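Long-range contacts in Rubredoxin\:oxygen oxidoreductase (Desulfovibrio gigas, PDB 1E5D), which catalyses the four-electron reduction of one oxygen molecule to two water molecules, using a diiron centre and FMN: residues Asp73-Gln78 with Glu98-Ser103; Arg188-Tyr193 with Thr237-Lys242; Asp260-Ser265 with Pro312-Gly317. One frame throughout, in Å; residues are numbered along the deposited sequence.

Contact 1. Residues Asp73-Gln78 with Glu98-Ser103; sequences DYLVIQ and EKIFTS
F101 drives one ring edge into the face of Y74. Its CE2 sits 3.3 Å from Y74 CD1, above the tyrosine plane and displaced toward the rim. The stack is T-shaped, with centroids 4.8 Å apart and planes at 85°. Both residues project from the same face of the sheet; with CG anti to the carbonyl carbon (chi1 -73° for Y74, -65° for F101) each ring lies beside its own backbone N. K99 lies alongside Y74 there, bringing its CB 3.6 Å from Y74 CD1, and V76 CG2 packs 3.7 Å from F101 CB. On the other face the aliphatic branches of I77 and I100 run side by side, with I77 CG1 3.9 Å from I100 CG2. Between the two faces the backbones pair in parallel. D73 O accepts from K99 N at 3.2 Å and, through a weak, bent bond, from E98 N; L75 N gives a nearly straight bond to K99 O at 2.8 Å. F101 N to L75 O and I77 N to F101 O continue the pattern, although both are modelled so short that their lengths are doubtful. A water donates to I77 O and accepts from S103 N, bridging the two strands beyond the I77-F101 bond. These are neighbouring strands of the mixed sheet in the metallo-beta-lactamase-like domain, joined by a beta-alpha-beta crossover through helices 82-85 and 88-95. Strands 46-48 and 121-124 flank the pair, and M110 of helix 104-114 covers I77 and I100. K44 bonds Y74 OH and forms a salt bridge with E98 OE1. S103 N-caps helix 104-114, its OG bonded to G106 N. Just beyond I77 the chain supplies the iron ligands H79 and E81.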
loop_
_atom_site.group_PDB
_atom_site.type_symbol
_atom_site.label_atom_id
_atom_site.label_comp_id
_atom_site.label_asym_id
_atom_site.label_seq_id
_atom_site.Cartn_x
_atom_site.Cartn_y
_atom_site.Cartn_z
ATOM N N ASP A 73 16.294 40.748 12.697
ATOM C CA ASP A 73 15.103 41.535 12.997
ATOM C C ASP A 73 13.862 40.908 12.368
ATOM O O ASP A 73 12.773 40.961 12.937
ATOM C CB ASP A 73 15.215 42.971 12.485
ATOM C CG ASP A 73 16.453 43.712 12.927
ATOM O OD1 ASP A 73 16.474 44.169 14.092
ATOM O OD2 ASP A 73 17.390 43.834 12.107
ATOM N N TYR A 74 14.077 40.357 11.180
ATOM C CA TYR A 74 12.967 39.905 10.361
ATOM C C TYR A 74 12.986 38.399 10.132
ATOM O O TYR A 74 14.031 37.784 9.929
ATOM C CB TYR A 74 12.997 40.601 8.998
ATOM C CG TYR A 74 12.606 42.057 9.000
ATOM C CD1 TYR A 74 11.794 42.592 9.995
ATOM C CD2 TYR A 74 13.058 42.903 7.992
ATOM C CE1 TYR A 74 11.450 43.934 9.973
ATOM C CE2 TYR A 74 12.717 44.238 7.965
ATOM C CZ TYR A 74 11.913 44.749 8.961
ATOM O OH TYR A 74 11.571 46.083 8.937
ATOM N N LEU A 75 11.778 37.853 10.159
ATOM C CA LEU A 75 11.575 36.451 9.817
ATOM C C LEU A 75 10.592 36.393 8.660
ATOM O O LEU A 75 9.477 36.893 8.789
ATOM C CB LEU A 75 11.076 35.647 11.014
ATOM C CG LEU A 75 12.059 35.511 12.184
ATOM C CD1 LEU A 75 11.396 34.851 13.377
ATOM C CD2 LEU A 75 13.291 34.738 11.747
ATOM N N VAL A 76 10.997 35.817 7.533
ATOM C CA VAL A 76 10.021 35.700 6.444
ATOM C C VAL A 76 9.580 34.249 6.308
ATOM O O VAL A 76 10.378 33.391 5.923
ATOM C CB VAL A 76 10.583 36.204 5.107
ATOM C CG1 VAL A 76 9.645 35.817 3.974
ATOM C CG2 VAL A 76 10.791 37.712 5.130
ATOM N N ILE A 77 8.322 33.954 6.629
ATOM C CA ILE A 77 7.858 32.572 6.513
ATOM C C ILE A 77 6.997 32.394 5.266
ATOM O O ILE A 77 5.876 32.879 5.198
ATOM C CB ILE A 77 7.074 32.121 7.746
ATOM C CG1 ILE A 77 7.747 32.518 9.059
ATOM C CG2 ILE A 77 6.847 30.617 7.700
ATOM C CD1 ILE A 77 9.147 31.936 9.160
ATOM N N GLN A 78 7.608 31.684 4.323
ATOM C CA GLN A 78 7.103 31.514 2.976
ATOM C C GLN A 78 6.231 30.282 2.803
ATOM O O GLN A 78 5.594 30.160 1.754
ATOM C CB GLN A 78 8.262 31.409 1.977
ATOM C CG GLN A 78 9.430 32.331 2.316
ATOM C CD GLN A 78 10.238 32.619 1.061
ATOM O OE1 GLN A 78 9.856 33.496 0.285
ATOM N NE2 GLN A 78 11.321 31.878 0.870
ATOM N N GLU A 98 11.584 41.584 15.262
ATOM C CA GLU A 98 10.662 42.720 15.240
ATOM C C GLU A 98 9.452 42.368 14.392
ATOM O O GLU A 98 8.309 42.713 14.665
ATOM C CB GLU A 98 11.402 43.940 14.719
ATOM C CG GLU A 98 10.545 44.958 13.989
ATOM C CD GLU A 98 11.350 46.202 13.662
ATOM O OE1 GLU A 98 12.597 46.130 13.718
ATOM O OE2 GLU A 98 10.727 47.236 13.354
ATOM N N LYS A 99 9.716 41.630 13.308
ATOM C CA LYS A 99 8.585 41.310 12.444
ATOM C C LYS A 99 8.721 39.950 11.782
ATOM O O LYS A 99 9.770 39.483 11.356
ATOM C CB LYS A 99 8.424 42.401 11.377
ATOM C CG LYS A 99 7.380 43.444 11.730
ATOM C CD LYS A 99 7.749 44.811 11.182
ATOM C CE LYS A 99 6.499 45.641 10.925
ATOM N NZ LYS A 99 5.299 45.022 11.562
ATOM N N ILE A 100 7.563 39.303 11.704
ATOM C CA ILE A 100 7.451 38.041 11.005
ATOM C C ILE A 100 6.655 38.276 9.727
ATOM O O ILE A 100 5.476 38.625 9.836
ATOM C CB ILE A 100 6.743 36.964 11.838
ATOM C CG1 ILE A 100 7.457 36.611 13.143
ATOM C CG2 ILE A 100 6.522 35.716 10.991
ATOM C CD1 ILE A 100 6.649 35.738 14.078
ATOM N N PHE A 101 7.303 38.097 8.587
ATOM C CA PHE A 101 6.611 38.270 7.317
ATOM C C PHE A 101 6.122 36.946 6.735
ATOM O O PHE A 101 6.908 36.009 6.600
ATOM C CB PHE A 101 7.523 38.975 6.307
ATOM C CG PHE A 101 7.851 40.394 6.756
ATOM C CD1 PHE A 101 6.962 41.422 6.512
ATOM C CD2 PHE A 101 9.036 40.659 7.417
ATOM C CE1 PHE A 101 7.254 42.705 6.922
ATOM C CE2 PHE A 101 9.340 41.940 7.820
ATOM C CZ PHE A 101 8.446 42.957 7.567
ATOM N N THR A 102 4.839 36.904 6.397
ATOM C CA THR A 102 4.234 35.741 5.774
ATOM C C THR A 102 3.122 36.159 4.818
ATOM O O THR A 102 2.602 37.273 4.842
ATOM C CB THR A 102 3.677 34.755 6.820
ATOM O OG1 THR A 102 3.393 33.509 6.173
ATOM C CG2 THR A 102 2.365 35.255 7.397
ATOM N N SER A 103 2.752 35.232 3.929
ATOM C CA SER A 103 1.671 35.554 3.003
ATOM C C SER A 103 0.357 35.623 3.769
ATOM O O SER A 103 0.223 35.206 4.921
ATOM C CB SER A 103 1.576 34.523 1.885
ATOM O OG SER A 103 1.017 33.309 2.365
HETATM O O HOH W 1 3.660 32.374 3.848
#

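Contact 2. Residues Arg188-Tyr193 with Thr237-Lys242. With OXY (oxygen molecule), chain E.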
loop_
_atom_site.group_PDB
_atom_site.type_symbol
_atom_site.label_atom_id
_atom_site.label_comp_id
_atom_site.label_asym_id
_atom_site.label_seq_id
_atom_site.Cartn_x
_atom_site.Cartn_y
_atom_site.Cartn_z
ATOM N N ARG A 188 17.252 14.316 -12.482
ATOM C CA ARG A 188 16.398 13.213 -12.039
ATOM C C ARG A 188 15.742 13.568 -10.716
ATOM O O ARG A 188 14.560 13.333 -10.483
ATOM C CB ARG A 188 17.224 11.937 -11.938
ATOM C CG ARG A 188 16.487 10.740 -11.370
ATOM C CD ARG A 188 15.175 10.457 -12.082
ATOM N NE ARG A 188 14.266 9.658 -11.268
ATOM C CZ ARG A 188 13.664 8.532 -11.616
ATOM N NH1 ARG A 188 13.855 8.008 -12.819
ATOM N NH2 ARG A 188 12.860 7.919 -10.756
ATOM N N ALA A 189 16.516 14.169 -9.814
ATOM C CA ALA A 189 15.972 14.524 -8.504
ATOM C C ALA A 189 14.960 15.658 -8.600
ATOM O O ALA A 189 14.005 15.763 -7.827
ATOM C CB ALA A 189 17.104 14.899 -7.560
ATOM N N MET A 190 15.161 16.547 -9.577
ATOM C CA MET A 190 14.183 17.626 -9.710
ATOM C C MET A 190 12.825 17.084 -10.134
ATOM O O MET A 190 11.780 17.469 -9.617
ATOM C CB MET A 190 14.661 18.645 -10.732
ATOM C CG MET A 190 15.799 19.516 -10.210
ATOM S SD MET A 190 16.452 20.485 -11.593
ATOM C CE MET A 190 14.983 21.449 -11.967
ATOM N N ARG A 191 12.898 16.179 -11.100
ATOM C CA ARG A 191 11.674 15.575 -11.625
ATOM C C ARG A 191 11.039 14.730 -10.528
ATOM O O ARG A 191 9.825 14.798 -10.320
ATOM C CB ARG A 191 11.997 14.782 -12.883
ATOM C CG ARG A 191 11.016 13.706 -13.299
ATOM C CD ARG A 191 11.306 13.199 -14.714
ATOM N NE ARG A 191 10.359 13.780 -15.670
ATOM C CZ ARG A 191 10.696 14.560 -16.686
ATOM N NH1 ARG A 191 11.973 14.856 -16.892
ATOM N NH2 ARG A 191 9.758 15.036 -17.490
ATOM N N GLU A 192 11.867 13.957 -9.819
ATOM C CA GLU A 192 11.308 13.100 -8.776
ATOM C C GLU A 192 10.575 13.963 -7.758
ATOM O O GLU A 192 9.510 13.632 -7.257
ATOM C CB GLU A 192 12.384 12.269 -8.089
ATOM C CG GLU A 192 13.005 11.219 -9.000
ATOM C CD GLU A 192 13.927 10.277 -8.245
ATOM O OE1 GLU A 192 14.280 10.624 -7.095
ATOM O OE2 GLU A 192 14.275 9.213 -8.808
ATOM N N TYR A 193 11.200 15.103 -7.477
ATOM C CA TYR A 193 10.564 16.040 -6.564
ATOM C C TYR A 193 9.292 16.601 -7.186
ATOM O O TYR A 193 8.219 16.561 -6.575
ATOM C CB TYR A 193 11.540 17.160 -6.179
ATOM C CG TYR A 193 10.895 18.026 -5.112
ATOM C CD1 TYR A 193 10.910 17.621 -3.787
ATOM C CD2 TYR A 193 10.270 19.222 -5.437
ATOM C CE1 TYR A 193 10.321 18.401 -2.809
ATOM C CE2 TYR A 193 9.677 20.007 -4.463
ATOM C CZ TYR A 193 9.709 19.589 -3.154
ATOM O OH TYR A 193 9.123 20.353 -2.172
ATOM N N THR A 237 18.143 29.105 -15.486
ATOM C CA THR A 237 17.275 29.014 -16.663
ATOM C C THR A 237 16.916 27.554 -16.901
ATOM O O THR A 237 15.784 27.232 -17.260
ATOM C CB THR A 237 17.922 29.643 -17.905
ATOM O OG1 THR A 237 18.003 31.069 -17.725
ATOM C CG2 THR A 237 17.063 29.418 -19.143
ATOM N N PHE A 238 17.903 26.703 -16.669
ATOM C CA PHE A 238 17.688 25.260 -16.660
ATOM C C PHE A 238 16.514 24.905 -15.747
ATOM O O PHE A 238 15.560 24.263 -16.196
ATOM C CB PHE A 238 18.959 24.558 -16.212
ATOM C CG PHE A 238 18.872 23.051 -16.092
ATOM C CD1 PHE A 238 18.775 22.248 -17.215
ATOM C CD2 PHE A 238 18.893 22.449 -14.846
ATOM C CE1 PHE A 238 18.708 20.869 -17.097
ATOM C CE2 PHE A 238 18.830 21.073 -14.721
ATOM C CZ PHE A 238 18.738 20.276 -15.847
ATOM N N ALA A 239 16.570 25.322 -14.482
ATOM C CA ALA A 239 15.520 25.020 -13.521
ATOM C C ALA A 239 14.134 25.375 -14.051
ATOM O O ALA A 239 13.198 24.569 -14.011
ATOM C CB ALA A 239 15.739 25.750 -12.197
ATOM N N VAL A 240 14.004 26.605 -14.542
ATOM C CA VAL A 240 12.714 27.107 -15.000
ATOM C C VAL A 240 12.277 26.439 -16.296
ATOM O O VAL A 240 11.093 26.163 -16.476
ATOM C CB VAL A 240 12.758 28.634 -15.208
ATOM C CG1 VAL A 240 11.530 29.099 -15.973
ATOM C CG2 VAL A 240 12.872 29.324 -13.865
ATOM N N GLN A 241 13.239 26.184 -17.177
ATOM C CA GLN A 241 12.977 25.411 -18.380
ATOM C C GLN A 241 12.234 24.127 -18.013
ATOM O O GLN A 241 11.123 23.849 -18.445
ATOM C CB GLN A 241 14.292 25.056 -19.057
ATOM C CG GLN A 241 14.622 25.734 -20.368
ATOM C CD GLN A 241 15.836 25.090 -21.026
ATOM O OE1 GLN A 241 16.148 23.920 -20.793
ATOM N NE2 GLN A 241 16.526 25.868 -21.853
ATOM N N LYS A 242 12.908 23.357 -17.169
ATOM C CA LYS A 242 12.464 22.061 -16.689
ATOM C C LYS A 242 11.088 22.102 -16.045
ATOM O O LYS A 242 10.256 21.253 -16.362
ATOM C CB LYS A 242 13.521 21.532 -15.707
ATOM C CG LYS A 242 14.692 20.914 -16.471
ATOM C CD LYS A 242 14.329 19.499 -16.915
ATOM C CE LYS A 242 14.825 19.215 -18.320
ATOM N NZ LYS A 242 14.564 17.807 -18.736
HETATM O O1 OXY E . 7.999 19.700 0.841
HETATM O O2 OXY E . 7.202 18.805 0.897
#
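R191 and K242 bring two positive ends close together, with K242 NZ 4.3 Å from R191 NH1 at the edge of the guanidinium. Anionic neighbours probably make the approach tolerable by offsetting much of the mutual charge: E187 forms a salt bridge with R191 and a long, weak ion pair with K242, whose firmer partner is E245. Away from them, one long side chain carries most of the contact. The short helical segments are 11.4 Å apart at closest and inclined at 41°, a wide separation that M190 spans. Its chain is extended as far as SD and then bends (chi3 63°), turning CE onto the opposing helix. There CE rests 3.9 Å from A239 CA and 4.0 Å from K242 CB, the methionine and lysine side chains crossing at about a right angle. The sulfur meets F238 obliquely: M190 SD lies 4.0 Å from F238 CE2, a Met-aromatic contact near the rim of the ring. K242 CG sits over one face of that phenyl, toward its rim, so the lysine's aliphatic part packs against F238 while its amine continues to the acidic groups. F230, from strand 230-231, touches both M190 and A239. Helix 183-198 is further tied to its surroundings by R188, which forms salt bridges with E192 one turn on and with E300. Y193 leaves the interface for the site of oxygen reduction. Its side chain packs on D165, a ligand of both irons, and its OH makes a weak hydrogen bond, 3.3 Å long, to O1 of a bound oxygen molecule lying near the ring plane. Helix 183-198, packed on helix 233-248 through M190, thus also furnishes part of the dioxygen pocket beside the diiron centre.

Contact 3. Residues Asp260-Ser265 with Pro312-Gly317; sequences DSMWHS and PTHNNG. With FMN (flavin mononucleotide), chain C.
The two loops approach with S261 and P312 CA atoms 6.1 Å apart, and from H314 to G317 the second folds into a type I' beta turn, its N315 and N316 both in left-handed conformations. M262 makes the side-chain bridge. Its SD lies 3.8 Å from H314 CD2, meeting the imidazole obliquely, and the bend at chi3 (-86°) turns CE to within 3.9 Å of P312 CG. The proline also receives the first loop's backbone, with P312 CD 3.1 Å from D260 O. FMN runs along both loops, its phosphate held by 260-265 and its isoalloxazine by 312-317. S261 OG, anti to its own backbone nitrogen (chi1 -180°), donates to phosphate O1P at 2.7 Å. Backbone N-H groups of M262 and W263 converge on O2P, the W263 N bond being 2.8 Å and almost straight at 175°; S265 N donates to O3P. The positive end of helix 265-279, which begins just after the N-cap residue H264, would be expected to favour the phosphate charge. At the isoalloxazine, N315 N donates to FMN N5 over 3.0 Å. N316 N bonds FMN O4 at 2.8 Å, while T313 O accepts from the ribityl O2'. H314 sets its ring edge against methyl C7M. Such a phosphate loop and flavin loop are the hallmark of a flavodoxin-like domain. W263 reaches the second subunit, where its NE1 bonds E81 and its ring meets H24. Each loop leaves a strand of the parallel sheet and leads to a helix: residues 260-265 join strand 254-259 to helix 265-279, the loop 312-317 lies between strand 306-310 and helix 320-331, and T313 pairs through its backbone with S344 of strand 338-345.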
loop_
_atom_site.group_PDB
_atom_site.type_symbol
_atom_site.label_atom_id
_atom_site.label_comp_id
_atom_site.label_asym_id
_atom_site.label_seq_id
_atom_site.Cartn_x
_atom_site.Cartn_y
_atom_site.Cartn_z
ATOM N N ASP A 260 0.664 -6.031 -9.710
ATOM C CA ASP A 260 0.963 -6.923 -8.604
ATOM C C ASP A 260 0.337 -8.270 -8.949
ATOM O O ASP A 260 -0.444 -8.381 -9.898
ATOM C CB ASP A 260 0.475 -6.383 -7.273
ATOM C CG ASP A 260 1.205 -7.008 -6.100
ATOM O OD1 ASP A 260 2.037 -7.913 -6.333
ATOM O OD2 ASP A 260 0.946 -6.611 -4.953
ATOM N N SER A 261 0.697 -9.307 -8.208
ATOM C CA SER A 261 0.260 -10.653 -8.585
ATOM C C SER A 261 0.442 -11.608 -7.421
ATOM O O SER A 261 1.316 -11.389 -6.576
ATOM C CB SER A 261 1.067 -11.106 -9.794
ATOM O OG SER A 261 0.679 -12.406 -10.203
ATOM N N MET A 262 -0.365 -12.662 -7.345
ATOM C CA MET A 262 -0.129 -13.629 -6.269
ATOM C C MET A 262 0.543 -14.876 -6.830
ATOM O O MET A 262 1.521 -15.334 -6.247
ATOM C CB MET A 262 -1.419 -14.001 -5.533
ATOM C CG MET A 262 -2.198 -12.776 -5.079
ATOM S SD MET A 262 -3.888 -13.137 -4.579
ATOM C CE MET A 262 -4.728 -13.050 -6.167
ATOM N N TRP A 263 0.023 -15.395 -7.931
ATOM C CA TRP A 263 0.500 -16.658 -8.497
ATOM C C TRP A 263 1.141 -16.484 -9.865
ATOM O O TRP A 263 1.280 -17.413 -10.654
ATOM C CB TRP A 263 -0.652 -17.686 -8.547
ATOM C CG TRP A 263 -0.941 -18.150 -7.142
ATOM C CD1 TRP A 263 -1.994 -17.798 -6.346
ATOM C CD2 TRP A 263 -0.132 -19.055 -6.384
ATOM N NE1 TRP A 263 -1.884 -18.442 -5.128
ATOM C CE2 TRP A 263 -0.753 -19.216 -5.127
ATOM C CE3 TRP A 263 1.057 -19.743 -6.646
ATOM C CZ2 TRP A 263 -0.226 -20.040 -4.132
ATOM C CZ3 TRP A 263 1.573 -20.559 -5.658
ATOM C CH2 TRP A 263 0.936 -20.702 -4.419
ATOM N N HIS A 264 1.574 -15.263 -10.148
ATOM C CA HIS A 264 2.395 -14.947 -11.299
ATOM C C HIS A 264 1.705 -14.952 -12.640
ATOM O O HIS A 264 2.410 -14.721 -13.630
ATOM C CB HIS A 264 3.579 -15.955 -11.362
ATOM C CG HIS A 264 4.352 -15.773 -10.087
ATOM N ND1 HIS A 264 5.049 -14.612 -9.829
ATOM C CD2 HIS A 264 4.482 -16.568 -9.006
ATOM C CE1 HIS A 264 5.608 -14.714 -8.640
ATOM N NE2 HIS A 264 5.284 -15.887 -8.124
ATOM N N SER A 265 0.400 -15.193 -12.735
ATOM C CA SER A 265 -0.133 -15.155 -14.108
ATOM C C SER A 265 -0.214 -13.708 -14.564
ATOM O O SER A 265 0.087 -13.369 -15.712
ATOM C CB SER A 265 -1.488 -15.841 -14.210
ATOM O OG SER A 265 -1.402 -17.229 -13.944
ATOM N N PRO A 312 -4.525 -9.157 -10.632
ATOM C CA PRO A 312 -5.460 -10.283 -10.622
ATOM C C PRO A 312 -6.692 -9.873 -9.838
ATOM O O PRO A 312 -6.684 -8.880 -9.115
ATOM C CB PRO A 312 -4.677 -11.362 -9.876
ATOM C CG PRO A 312 -3.760 -10.598 -8.977
ATOM C CD PRO A 312 -3.368 -9.367 -9.760
ATOM N N THR A 313 -7.792 -10.612 -9.938
ATOM C CA THR A 313 -8.907 -10.242 -9.063
ATOM C C THR A 313 -8.709 -10.827 -7.673
ATOM O O THR A 313 -8.579 -12.029 -7.461
ATOM C CB THR A 313 -10.252 -10.717 -9.637
ATOM O OG1 THR A 313 -10.425 -10.076 -10.906
ATOM C CG2 THR A 313 -11.380 -10.271 -8.727
ATOM N N HIS A 314 -8.688 -9.942 -6.681
ATOM C CA HIS A 314 -8.550 -10.403 -5.307
ATOM C C HIS A 314 -9.788 -9.968 -4.532
ATOM O O HIS A 314 -9.991 -8.765 -4.392
ATOM C CB HIS A 314 -7.279 -9.849 -4.669
ATOM C CG HIS A 314 -7.054 -10.300 -3.261
ATOM N ND1 HIS A 314 -7.150 -9.466 -2.173
ATOM C CD2 HIS A 314 -6.742 -11.519 -2.758
ATOM C CE1 HIS A 314 -6.904 -10.144 -1.068
ATOM N NE2 HIS A 314 -6.648 -11.402 -1.390
ATOM N N ASN A 315 -10.559 -10.945 -4.073
ATOM C CA ASN A 315 -11.787 -10.653 -3.336
ATOM C C ASN A 315 -12.631 -9.596 -4.039
ATOM O O ASN A 315 -12.901 -8.528 -3.490
ATOM C CB ASN A 315 -11.444 -10.222 -1.907
ATOM C CG ASN A 315 -10.766 -11.337 -1.135
ATOM O OD1 ASN A 315 -11.061 -12.523 -1.280
ATOM N ND2 ASN A 315 -9.829 -10.939 -0.285
ATOM N N ASN A 316 -13.036 -9.894 -5.269
ATOM C CA ASN A 316 -13.964 -9.045 -6.009
ATOM C C ASN A 316 -13.398 -7.674 -6.327
ATOM O O ASN A 316 -14.144 -6.765 -6.683
ATOM C CB ASN A 316 -15.274 -8.908 -5.207
ATOM C CG ASN A 316 -15.861 -10.305 -5.011
ATOM O OD1 ASN A 316 -16.011 -10.779 -3.891
ATOM N ND2 ASN A 316 -16.160 -10.948 -6.139
ATOM N N GLY A 317 -12.081 -7.555 -6.198
ATOM C CA GLY A 317 -11.410 -6.304 -6.487
ATOM C C GLY A 317 -9.965 -6.530 -6.905
ATOM O O GLY A 317 -9.594 -7.613 -7.356
HETATM N N1 FMN C . -10.748 -14.613 -8.582
HETATM C C2 FMN C . -11.944 -14.084 -8.799
HETATM O O2 FMN C . -12.544 -14.243 -9.828
HETATM N N3 FMN C . -12.591 -13.281 -7.823
HETATM C C4 FMN C . -12.189 -13.333 -6.501
HETATM O O4 FMN C . -12.758 -12.604 -5.710
HETATM C C4A FMN C . -10.898 -13.955 -6.244
HETATM N N5 FMN C . -10.253 -13.734 -5.076
HETATM C C5A FMN C . -9.219 -14.594 -4.787
HETATM C C6 FMN C . -8.606 -14.475 -3.513
HETATM C C7 FMN C . -7.417 -15.105 -3.234
HETATM C C7M FMN C . -6.648 -14.727 -1.997
HETATM C C8 FMN C . -6.752 -15.874 -4.267
HETATM C C8M FMN C . -5.572 -16.751 -3.915
HETATM C C9 FMN C . -7.451 -16.157 -5.451
HETATM C C9A FMN C . -8.553 -15.364 -5.780
HETATM N N10 FMN C . -9.096 -15.290 -7.100
HETATM C C10 FMN C . -10.253 -14.681 -7.328
HETATM C "C1'" FMN C . -8.451 -16.129 -8.138
HETATM C "C2'" FMN C . -7.230 -15.401 -8.758
HETATM O "O2'" FMN C . -7.645 -14.189 -9.377
HETATM C "C3'" FMN C . -6.674 -16.362 -9.797
HETATM O "O3'" FMN C . -5.929 -17.339 -9.075
HETATM C "C4'" FMN C . -5.737 -15.643 -10.771
HETATM O "O4'" FMN C . -5.206 -16.584 -11.718
HETATM C "C5'" FMN C . -4.635 -15.011 -9.949
HETATM O "O5'" FMN C . -3.634 -14.280 -10.914
HETATM P P FMN C . -2.175 -14.077 -10.526
HETATM O O1P FMN C . -1.667 -12.921 -11.392
HETATM O O2P FMN C . -2.008 -13.915 -9.153
HETATM O O3P FMN C . -1.413 -15.273 -10.873
#

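Contacts 1 and 2 belong to the diiron half of the chain, their centres about 28 Å apart: the side chain of I77 is about 10 Å from the mu-oxo-diiron group and that of M190 about 14 Å. Contact 3 is remote, about 53 Å from contact 1 and about 37 Å from contact 2 between centres. Its flavin therefore lies far from the irons of its own chain. The iron domain's Y26, E81, W147 and I197 line an FMN pocket, so the flavin of one subunit lies beside the irons of the other, consistent with electron transfer between subunits.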